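Local structure of protein-glutamine gamma-glutamyltransferase 2 (Pagrus major, 1G0D) at residues T218-V223 and Q352-T357. The protein catalyses the calcium-dependent cross-linking of proteins, joining peptide-bound glutamine to lysine side chains or other primary amines. Sequence-based numbering, arbitrary orientation.
Sequences TITAMV and QVLDPT
Thr220 reaches out from helix 212-223 and splits its two branches over the chain from Leu354 to Pro356. Thr220 CG2, anti to the backbone N, runs to the backbone at Asp355 and Pro356: it sits 3.5 Å from Asp355 O and 3.6 Å from Pro356 CA. The hydroxyl branch lies across Leu354, the two side chains meeting at a slant, with Thr220 OG1 3.3 Å from Leu354 CB; the still shorter approach to Leu354 CG is doubtful. That hydroxyl is hydrogen-bonded back to Gly216 O, one helical turn earlier; against the carbons of Leu354 it only packs. With an alanine here, the helix would probably be left with a gap over Leu354 and Pro356, and Gly216 O would lose its hydroxyl mate. One turn further on, Val223 lies alongside Pro356, both pointing the same way, CB to CB 4.0 Å. Pro356 CB also comes 3.8 Å from Thr220 O. Asp355 turns its CB from the helix, and its OD2 hydrogen-bonds His332 NE2 in the Cys272-His332-Asp355 catalytic triad. The contact thus joins helix 212-223 to the chain carrying the aspartate, whose strand pairs with strands 329-339 and 368-372, while Pro356 also touches Phe275 on helix 272-286, which begins with Cys272.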
loop_
_atom_site.group_PDB
_atom_site.type_symbol
_atom_site.label_atom_id
_atom_site.label_comp_id
_atom_site.label_asym_id
_atom_site.label_seq_id
_atom_site.Cartn_x
_atom_site.Cartn_y
_atom_site.Cartn_z
ATOM N N THR A 218 -2.465 -12.563 -8.052
ATOM C CA THR A 218 -3.773 -12.225 -8.603
ATOM C C THR A 218 -4.314 -10.923 -8.019
ATOM O O THR A 218 -4.800 -10.088 -8.744
ATOM C CB THR A 218 -4.756 -13.317 -8.319
ATOM O OG1 THR A 218 -4.278 -14.521 -8.918
ATOM C CG2 THR A 218 -6.107 -12.967 -8.871
ATOM N N ILE A 219 -4.235 -10.748 -6.706
ATOM C CA ILE A 219 -4.710 -9.521 -6.075
ATOM C C ILE A 219 -3.882 -8.355 -6.572
ATOM O O ILE A 219 -4.413 -7.321 -6.924
ATOM C CB ILE A 219 -4.578 -9.596 -4.545
ATOM C CG1 ILE A 219 -5.599 -10.580 -3.987
ATOM C CG2 ILE A 219 -4.815 -8.244 -3.934
ATOM C CD1 ILE A 219 -7.018 -10.283 -4.456
ATOM N N THR A 220 -2.568 -8.513 -6.604
ATOM C CA THR A 220 -1.732 -7.420 -7.062
ATOM C C THR A 220 -2.090 -6.986 -8.484
ATOM O O THR A 220 -2.029 -5.795 -8.838
ATOM C CB THR A 220 -0.292 -7.831 -7.006
ATOM O OG1 THR A 220 0.053 -8.033 -5.642
ATOM C CG2 THR A 220 0.602 -6.758 -7.535
ATOM N N ALA A 221 -2.495 -7.958 -9.296
ATOM C CA ALA A 221 -2.844 -7.684 -10.683
ATOM C C ALA A 221 -4.189 -6.980 -10.854
ATOM O O ALA A 221 -4.349 -6.138 -11.750
ATOM C CB ALA A 221 -2.817 -8.978 -11.472
ATOM N N MET A 222 -5.149 -7.302 -9.993
ATOM C CA MET A 222 -6.487 -6.711 -10.084
ATOM C C MET A 222 -6.646 -5.297 -9.529
ATOM O O MET A 222 -7.587 -4.581 -9.902
ATOM C CB MET A 222 -7.490 -7.626 -9.400
ATOM C CG MET A 222 -7.678 -8.938 -10.131
ATOM S SD MET A 222 -8.888 -8.765 -11.452
ATOM C CE MET A 222 -10.149 -7.666 -10.594
ATOM N N VAL A 223 -5.738 -4.896 -8.640
ATOM C CA VAL A 223 -5.826 -3.565 -8.039
ATOM C C VAL A 223 -5.794 -2.435 -9.042
ATOM O O VAL A 223 -6.543 -1.473 -8.906
ATOM C CB VAL A 223 -4.735 -3.350 -6.995
ATOM C CG1 VAL A 223 -4.815 -1.934 -6.411
ATOM C CG2 VAL A 223 -4.910 -4.376 -5.916
ATOM N N GLN A 352 7.912 -10.945 0.305
ATOM C CA GLN A 352 7.908 -10.872 -1.149
ATOM C C GLN A 352 7.355 -9.534 -1.531
ATOM O O GLN A 352 6.411 -9.058 -0.930
ATOM C CB GLN A 352 7.020 -11.955 -1.724
ATOM C CG GLN A 352 7.150 -13.250 -0.973
ATOM C CD GLN A 352 8.362 -14.009 -1.382
ATOM O OE1 GLN A 352 8.618 -14.180 -2.564
ATOM N NE2 GLN A 352 9.118 -14.476 -0.416
ATOM N N VAL A 353 7.954 -8.916 -2.530
ATOM C CA VAL A 353 7.509 -7.623 -3.000
ATOM C C VAL A 353 6.421 -7.801 -4.033
ATOM O O VAL A 353 6.601 -8.521 -4.982
ATOM C CB VAL A 353 8.688 -6.834 -3.646
ATOM C CG1 VAL A 353 8.176 -5.624 -4.408
ATOM C CG2 VAL A 353 9.652 -6.388 -2.590
ATOM N N LEU A 354 5.281 -7.153 -3.810
ATOM C CA LEU A 354 4.128 -7.158 -4.724
ATOM C C LEU A 354 3.879 -5.660 -5.084
ATOM O O LEU A 354 3.491 -4.849 -4.229
ATOM C CB LEU A 354 2.898 -7.716 -4.004
ATOM C CG LEU A 354 2.386 -9.135 -4.221
ATOM C CD1 LEU A 354 3.272 -9.850 -5.145
ATOM C CD2 LEU A 354 2.316 -9.865 -2.935
ATOM N N ASP A 355 4.117 -5.279 -6.329
ATOM C CA ASP A 355 3.913 -3.897 -6.717
ATOM C C ASP A 355 2.697 -3.822 -7.632
ATOM O O ASP A 355 2.735 -4.284 -8.768
ATOM C CB ASP A 355 5.161 -3.387 -7.418
ATOM C CG ASP A 355 5.216 -1.878 -7.486
ATOM O OD1 ASP A 355 4.205 -1.227 -7.169
ATOM O OD2 ASP A 355 6.275 -1.338 -7.859
ATOM N N PRO A 356 1.580 -3.250 -7.133
ATOM C CA PRO A 356 0.364 -3.151 -7.962
ATOM C C PRO A 356 0.473 -2.145 -9.135
ATOM O O PRO A 356 -0.284 -2.238 -10.118
ATOM C CB PRO A 356 -0.734 -2.758 -6.957
ATOM C CG PRO A 356 -0.075 -2.778 -5.565
ATOM C CD PRO A 356 1.389 -2.659 -5.789
ATOM N N THR A 357 1.402 -1.189 -8.997
ATOM C CA THR A 357 1.661 -0.171 -9.989
ATOM C C THR A 357 2.267 -0.810 -11.226
ATOM O O THR A 357 3.355 -1.406 -11.167
ATOM C CB THR A 357 2.611 0.879 -9.455
ATOM O OG1 THR A 357 2.084 1.438 -8.237
ATOM C CG2 THR A 357 2.770 1.982 -10.477
#